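Local coordinates for DNA polymerase III, beta subunit (Thermotoga maritima, PDB 1VPK), which probably tethers DNA polymerases and other proteins to DNA for processive synthesis, as a sliding clamp that forms a ring-shaped head-to-tail homodimer around the duplex, at residues V267-R271 / K272-E276; I342-E345 / E346-M349; N350-D353 / S354-C358. One frame throughout, in Å; residues are numbered along the deposited sequence.

All three interactions lie in the C-terminal clamp domain and meet on one antiparallel sheet, where strands 265-270 and 346-351 are neighbours. Along the chain they come in series. Interaction 1 is the step from strand 265-270 into helix 271-285. Interaction 2 is the step from the loop after helix 332-341 into strand 346-351. Interaction 3 is the turn that leads from that strand to strand 358-362. The centres of interactions 1 and 2 are about 7 Å apart; interaction 3 lies about 18 Å from the centre of each. Interactions 1 and 2 thus join two helices to the sheet near the start of strand 346-351, and the hairpin connection lies at that strand's C-terminal end.

Interaction 1. Residues V267-R271 / K272-E276; sequences VVVSR and KELRE
Ser270 and Glu273 grip each other twice where the strand gives way to the helix. Glu273 N donates to Ser270 OG at 3.0 Å, a nearly straight bond. In return Ser270 N donates to Glu273 OE1 over a longer 3.3 Å. That oxygen is met on its anti side, somewhat out of the carboxylate plane. Ser270 OG stands opposite its own backbone N (chi1 152°), which brings it to Glu273 N, in the first turn of the helix. With CG anti to the backbone N and the chain extended, the Glu273 carboxylate reaches back to Ser270 N and the Val269 side chain. There Val269 CG2 lies 3.5 Å from Glu273 OE1, and Val269 CG1 meets Leu274 CD2 at 4.1 Å, the two side chains crossing at about a right angle.

The helix then begins its regular bonding. Leu274 N donates to Ser270 O, and Arg275 N to Arg271 O. Arg275 NH2 comes over one face of the Arg271 guanidinium, 3.7 Å from Arg271 NH1, with the two planes 51° apart. These are like charges, but Arg271 is held elsewhere: NE donates to Thr344 O and NH1 to Leu339 O. It therefore ties the helix start to the end of helix 332-341 and the loop after it. Leu274 also packs on Leu339, and Val269 on Ile347 of the adjacent strand.

The axes of strand 267-270 and helix 272-276 stand at 83°, so the chain turns sharply at the serine. The paired bonds make a capping box, with Ser270 as the N-cap of helix 271-285 in a beta sliding clamp domain.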
loop_
_atom_site.group_PDB
_atom_site.type_symbol
_atom_site.label_atom_id
_atom_site.label_comp_id
_atom_site.label_asym_id
_atom_site.label_seq_id
_atom_site.Cartn_x
_atom_site.Cartn_y
_atom_site.Cartn_z
ATOM N N VAL A 267 -11.390 18.737 27.610
ATOM C CA VAL A 267 -11.716 19.259 26.303
ATOM C C VAL A 267 -12.609 18.240 25.579
ATOM O O VAL A 267 -12.311 17.045 25.550
ATOM C CB VAL A 267 -10.432 19.467 25.518
ATOM C CG1 VAL A 267 -10.696 19.707 24.120
ATOM C CG2 VAL A 267 -9.643 20.646 26.072
ATOM N N VAL A 268 -13.747 18.701 25.080
ATOM C CA VAL A 268 -14.584 17.875 24.216
ATOM C C VAL A 268 -14.414 18.417 22.821
ATOM O O VAL A 268 -14.532 19.618 22.582
ATOM C CB VAL A 268 -16.056 17.868 24.675
ATOM C CG1 VAL A 268 -16.934 17.071 23.711
ATOM C CG2 VAL A 268 -16.154 17.301 26.071
ATOM N N VAL A 269 -14.141 17.519 21.887
ATOM C CA VAL A 269 -13.771 17.912 20.540
ATOM C C VAL A 269 -14.175 16.794 19.583
ATOM O O VAL A 269 -14.141 15.628 19.949
ATOM C CB VAL A 269 -12.249 18.229 20.463
ATOM C CG1 VAL A 269 -11.405 17.020 20.765
ATOM C CG2 VAL A 269 -11.857 18.822 19.098
ATOM N N SER A 270 -14.571 17.175 18.367
ATOM C CA SER A 270 -14.923 16.231 17.301
ATOM C C SER A 270 -13.713 15.340 16.957
ATOM O O SER A 270 -12.600 15.820 16.836
ATOM C CB SER A 270 -15.446 16.986 16.051
ATOM O OG SER A 270 -15.174 16.225 14.899
ATOM N N ARG A 271 -13.930 14.033 16.858
ATOM C CA ARG A 271 -12.855 13.112 16.469
ATOM C C ARG A 271 -12.324 13.404 15.039
ATOM O O ARG A 271 -11.125 13.453 14.821
ATOM C CB ARG A 271 -13.368 11.673 16.572
ATOM C CG ARG A 271 -12.297 10.588 16.416
ATOM C CD ARG A 271 -12.891 9.246 16.706
ATOM N NE ARG A 271 -13.874 8.883 15.692
ATOM C CZ ARG A 271 -13.626 8.222 14.572
ATOM N NH1 ARG A 271 -12.410 7.766 14.284
ATOM N NH2 ARG A 271 -14.641 7.972 13.744
ATOM N N LYS A 272 -13.228 13.579 14.081
ATOM C CA LYS A 272 -12.867 14.016 12.713
ATOM C C LYS A 272 -12.107 15.350 12.699
ATOM O O LYS A 272 -11.097 15.457 12.026
ATOM C CB LYS A 272 -14.132 14.168 11.875
ATOM C CG LYS A 272 -13.954 14.616 10.431
ATOM C CD LYS A 272 -15.294 14.865 9.785
ATOM C CE LYS A 272 -15.184 15.045 8.279
ATOM N NZ LYS A 272 -14.815 13.761 7.577
ATOM N N GLU A 273 -12.586 16.327 13.460
ATOM C CA GLU A 273 -11.994 17.700 13.587
ATOM C C GLU A 273 -10.549 17.688 14.093
ATOM O O GLU A 273 -9.634 18.265 13.493
ATOM C CB GLU A 273 -12.899 18.530 14.552
ATOM C CG GLU A 273 -12.368 19.842 15.128
ATOM C CD GLU A 273 -13.373 20.607 16.085
ATOM O OE1 GLU A 273 -14.257 20.020 16.806
ATOM O OE2 GLU A 273 -13.199 21.856 16.135
ATOM N N LEU A 274 -10.326 16.957 15.162
ATOM C CA LEU A 274 -8.979 16.802 15.683
ATOM C C LEU A 274 -8.079 15.972 14.770
ATOM O O LEU A 274 -6.898 16.290 14.631
ATOM C CB LEU A 274 -9.050 16.161 17.042
ATOM C CG LEU A 274 -7.724 16.015 17.792
ATOM C CD1 LEU A 274 -7.053 17.343 17.985
ATOM C CD2 LEU A 274 -7.998 15.346 19.127
ATOM N N ARG A 275 -8.591 14.870 14.223
ATOM C CA ARG A 275 -7.821 14.065 13.242
ATOM C C ARG A 275 -7.350 14.925 12.075
ATOM O O ARG A 275 -6.192 14.864 11.665
ATOM C CB ARG A 275 -8.672 12.887 12.749
ATOM C CG ARG A 275 -8.025 11.926 11.733
ATOM C CD ARG A 275 -9.068 11.327 10.700
ATOM N NE ARG A 275 -10.294 10.859 11.382
ATOM C CZ ARG A 275 -11.532 10.827 10.870
ATOM N NH1 ARG A 275 -11.773 11.207 9.615
ATOM N NH2 ARG A 275 -12.543 10.405 11.641
ATOM N N GLU A 276 -8.230 15.772 11.560
ATOM C CA GLU A 276 -7.870 16.626 10.448
ATOM C C GLU A 276 -6.841 17.687 10.848
ATOM O O GLU A 276 -5.942 18.042 10.094
ATOM C CB GLU A 276 -9.138 17.241 9.833
ATOM C CG GLU A 276 -9.944 16.248 9.038
ATOM C CD GLU A 276 -11.321 16.774 8.573
ATOM O OE1 GLU A 276 -11.757 17.903 8.927
ATOM O OE2 GLU A 276 -11.998 16.001 7.864
#

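Interaction 2. Residues I342-E345 / E346-M349; sequences IETE and EIEM
Thr344 and Glu346 make the polar contact where the loop enters the strand. Thr344 OG1 donates to Glu346 O at 2.7 Å. The hydroxyl is tilted 29° from the carbonyl plane, and the C=O...donor angle is 149°. Thr344 chi1 of 57° sets OG1 between the backbone N and the carbonyl carbon, from where it reaches forward past Glu345 to the start of the strand. Thr344 CB follows, 3.5 Å from Glu346 O. A side chain in the loop thus holds the first carbonyl of the strand.

The apolar contact joins Ile342 and Ile347. Their CG2 methyls meet at 3.7 Å, and Ile342 CD1 lies 4.0 Å from Ile347 CG2. The two side chains cross at about a right angle. One branch of Ile347 therefore touches both a branch and the end of Ile342. Both isoleucines are buried; through them the loop packs against the start of the strand.

A charged contact lies farther along the strand, where Glu348 OE1 forms a salt bridge with Lys266 NZ of strand 265-270.

The loop follows helix 332-341 and enters strand 346-351 of the sheet. Strand 265-270 lies on one flank, where Ile347 pairs with Val269 through the backbone. Strand 358-362 lies on the other, and its Ile360 packs against both Ile342 and Ile347. Helix 271-285 adds Arg271, which touches both isoleucines, and Leu274, which meets Met349.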
loop_
_atom_site.group_PDB
_atom_site.type_symbol
_atom_site.label_atom_id
_atom_site.label_comp_id
_atom_site.label_asym_id
_atom_site.label_seq_id
_atom_site.Cartn_x
_atom_site.Cartn_y
_atom_site.Cartn_z
ATOM N N ILE A 342 -11.233 4.954 18.105
ATOM C CA ILE A 342 -12.472 5.397 18.727
ATOM C C ILE A 342 -13.533 5.528 17.664
ATOM O O ILE A 342 -13.279 6.016 16.556
ATOM C CB ILE A 342 -12.254 6.715 19.468
ATOM C CG1 ILE A 342 -11.359 6.461 20.695
ATOM C CG2 ILE A 342 -13.587 7.365 19.876
ATOM C CD1 ILE A 342 -10.978 7.678 21.461
ATOM N N GLU A 343 -14.742 5.115 18.010
ATOM C CA GLU A 343 -15.842 5.077 17.039
ATOM C C GLU A 343 -16.851 6.199 17.210
ATOM O O GLU A 343 -17.559 6.516 16.261
ATOM C CB GLU A 343 -16.509 3.705 17.103
ATOM C CG GLU A 343 -15.428 2.603 17.167
ATOM C CD GLU A 343 -15.913 1.200 16.817
ATOM O OE1 GLU A 343 -16.949 1.033 16.093
ATOM O OE2 GLU A 343 -15.205 0.256 17.260
ATOM N N THR A 344 -16.883 6.848 18.364
ATOM C CA THR A 344 -17.777 7.988 18.550
ATOM C C THR A 344 -17.331 9.227 17.777
ATOM O O THR A 344 -16.154 9.384 17.494
ATOM C CB THR A 344 -17.936 8.374 20.050
ATOM O OG1 THR A 344 -16.652 8.649 20.639
ATOM C CG2 THR A 344 -18.570 7.254 20.794
ATOM N N GLU A 345 -18.279 10.110 17.469
ATOM C CA GLU A 345 -18.008 11.322 16.713
ATOM C C GLU A 345 -17.286 12.359 17.525
ATOM O O GLU A 345 -16.589 13.191 16.949
ATOM C CB GLU A 345 -19.278 11.949 16.182
ATOM C CG GLU A 345 -19.992 11.091 15.216
ATOM C CD GLU A 345 -21.309 11.679 14.758
ATOM O OE1 GLU A 345 -21.491 12.901 14.809
ATOM O OE2 GLU A 345 -22.188 10.889 14.350
ATOM N N GLU A 346 -17.481 12.298 18.853
ATOM C CA GLU A 346 -16.855 13.182 19.812
ATOM C C GLU A 346 -16.006 12.395 20.790
ATOM O O GLU A 346 -16.335 11.279 21.169
ATOM C CB GLU A 346 -17.916 13.963 20.607
ATOM C CG GLU A 346 -18.744 14.927 19.770
ATOM C CD GLU A 346 -18.008 16.169 19.367
ATOM O OE1 GLU A 346 -17.228 16.691 20.178
ATOM O OE2 GLU A 346 -18.223 16.662 18.245
ATOM N N ILE A 347 -14.923 13.011 21.212
ATOM C CA ILE A 347 -14.022 12.433 22.199
ATOM C C ILE A 347 -13.755 13.469 23.305
ATOM O O ILE A 347 -13.979 14.689 23.110
ATOM C CB ILE A 347 -12.674 11.959 21.559
ATOM C CG1 ILE A 347 -11.852 13.126 21.001
ATOM C CG2 ILE A 347 -12.934 10.973 20.425
ATOM C CD1 ILE A 347 -10.609 13.403 21.749
ATOM N N GLU A 348 -13.293 12.976 24.454
ATOM C CA GLU A 348 -12.756 13.843 25.482
ATOM C C GLU A 348 -11.278 13.657 25.668
ATOM O O GLU A 348 -10.753 12.547 25.564
ATOM C CB GLU A 348 -13.344 13.582 26.870
ATOM C CG GLU A 348 -14.754 13.405 26.972
ATOM C CD GLU A 348 -15.175 13.517 28.424
ATOM O OE1 GLU A 348 -14.397 13.135 29.350
ATOM O OE2 GLU A 348 -16.271 14.029 28.627
ATOM N N MET A 349 -10.616 14.770 25.921
ATOM C CA MET A 349 -9.229 14.812 26.323
ATOM C C MET A 349 -9.169 15.431 27.706
ATOM O O MET A 349 -9.650 16.534 27.883
ATOM C CB MET A 349 -8.444 15.671 25.390
ATOM C CG MET A 349 -8.459 15.207 23.945
ATOM S SD MET A 349 -7.297 16.126 22.962
ATOM C CE MET A 349 -5.724 15.430 23.223
#

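Interaction 3. Residues N350-D353 / S354-C358; sequences NFVD and STSPC
The backbone makes a type I beta turn from Asp353 to Ser356, closed by Ser356 N donating to Asp353 O at 3.2 Å. The bond is straight at the hydrogen (166°), but the donor stands above the carbonyl plane. Water 1 accepts from Val352 N at 3.0 Å and lies 2.8 Å from Ser356 O, linking the two arms.

At the base of the turn, Phe351 meets Cys358. Cys358 SG is 3.6 Å from Phe351 CE2 and 4.1 Å from the ring centroid. The line to the sulfur is 33° off the ring normal, an oblique sulfur-aromatic approach. Cys358 SG stands opposite its backbone N (chi1 169°), a setting that turns it to the phenylalanine. The same residue gives a CA-H...O contact to Asn350 O, with 3.3 Å between Cys358 CA and that oxygen. Leu326, Ile328 and Phe330 of strand 326-330 also pack on the Phe351 ring. An alanine in place of Phe351 would be likely to leave Cys358 SG without its aromatic partner and open a gap beside those three residues.

Nearer the turn, Val352 CB packs on Ser356 CB at 3.8 Å. Ser356 OG lies 3.5 Å from Asp353 CB, so the serine side chain lies against both the valine and the aspartate. Asn350 turns to other partners: its OD1 accepts from Lys266 NZ, and its ND2 donates to Glu348 OE1.

Strands 346-351 and 358-362 are antiparallel neighbours, and Asn350 bonds through its backbone to Gln359. The segment is thus the connection of a beta hairpin, with a type I turn within it, in the C-terminal domain of a beta sliding clamp.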
loop_
_atom_site.group_PDB
_atom_site.type_symbol
_atom_site.label_atom_id
_atom_site.label_comp_id
_atom_site.label_asym_id
_atom_site.label_seq_id
_atom_site.Cartn_x
_atom_site.Cartn_y
_atom_site.Cartn_z
ATOM N N ASN A 350 -8.532 14.734 28.655
ATOM C CA ASN A 350 -8.525 15.086 30.074
ATOM C C ASN A 350 -7.070 15.250 30.515
ATOM O O ASN A 350 -6.257 14.346 30.285
ATOM C CB ASN A 350 -9.183 13.982 30.893
ATOM C CG ASN A 350 -10.709 13.881 30.664
ATOM O OD1 ASN A 350 -11.448 14.671 31.198
ATOM N ND2 ASN A 350 -11.160 12.875 29.905
ATOM N N PHE A 351 -6.756 16.373 31.157
ATOM C CA PHE A 351 -5.395 16.754 31.488
ATOM C C PHE A 351 -5.302 17.182 32.939
ATOM O O PHE A 351 -6.294 17.654 33.539
ATOM C CB PHE A 351 -4.945 17.952 30.661
ATOM C CG PHE A 351 -5.161 17.829 29.162
ATOM C CD1 PHE A 351 -6.334 18.229 28.601
ATOM C CD2 PHE A 351 -4.162 17.357 28.323
ATOM C CE1 PHE A 351 -6.547 18.167 27.233
ATOM C CE2 PHE A 351 -4.365 17.315 26.933
ATOM C CZ PHE A 351 -5.576 17.722 26.409
ATOM N N VAL A 352 -4.078 17.096 33.482
ATOM C CA VAL A 352 -3.764 17.622 34.807
ATOM C C VAL A 352 -2.815 18.798 34.595
ATOM O O VAL A 352 -3.205 19.944 34.778
ATOM C CB VAL A 352 -3.201 16.508 35.774
ATOM C CG1 VAL A 352 -2.887 17.050 37.200
ATOM C CG2 VAL A 352 -4.205 15.402 35.963
ATOM N N ASP A 353 -1.600 18.504 34.131
ATOM C CA ASP A 353 -0.456 19.425 34.061
ATOM C C ASP A 353 0.303 19.145 32.776
ATOM O O ASP A 353 0.102 18.109 32.157
ATOM C CB ASP A 353 0.576 19.108 35.165
ATOM C CG ASP A 353 0.105 19.447 36.503
ATOM O OD1 ASP A 353 -0.728 20.386 36.617
ATOM O OD2 ASP A 353 0.564 18.791 37.450
ATOM N N SER A 354 1.217 20.036 32.431
ATOM C CA SER A 354 2.065 19.886 31.232
ATOM C C SER A 354 2.945 18.634 31.336
ATOM O O SER A 354 3.414 18.117 30.334
ATOM C CB SER A 354 2.929 21.148 31.022
ATOM O OG SER A 354 4.008 21.234 31.959
ATOM N N THR A 355 3.134 18.141 32.551
ATOM C CA THR A 355 4.022 16.996 32.830
ATOM C C THR A 355 3.286 15.701 33.170
ATOM O O THR A 355 3.916 14.708 33.445
ATOM C CB THR A 355 4.999 17.348 33.949
ATOM O OG1 THR A 355 4.274 17.713 35.120
ATOM C CG2 THR A 355 5.823 18.543 33.508
ATOM N N SER A 356 1.952 15.710 33.060
ATOM C CA SER A 356 1.130 14.571 33.451
ATOM C C SER A 356 0.510 13.895 32.227
ATOM O O SER A 356 0.310 14.556 31.187
ATOM C CB SER A 356 0.041 15.080 34.381
ATOM O OG SER A 356 0.636 15.645 35.533
ATOM N N PRO A 357 0.186 12.590 32.332
ATOM C CA PRO A 357 -0.489 11.914 31.228
ATOM C C PRO A 357 -1.795 12.606 30.842
ATOM O O PRO A 357 -2.421 13.303 31.667
ATOM C CB PRO A 357 -0.809 10.523 31.795
ATOM C CG PRO A 357 0.165 10.327 32.921
ATOM C CD PRO A 357 0.453 11.686 33.473
ATOM N N CYS A 358 -2.203 12.391 29.614
ATOM C CA CYS A 358 -3.527 12.786 29.149
ATOM C C CYS A 358 -4.354 11.514 28.978
ATOM O O CYS A 358 -3.866 10.509 28.415
ATOM C CB CYS A 358 -3.385 13.505 27.803
ATOM S SG CYS A 358 -4.870 13.779 26.937
HETATM O O HOH W 1 -2.044 16.119 31.486
#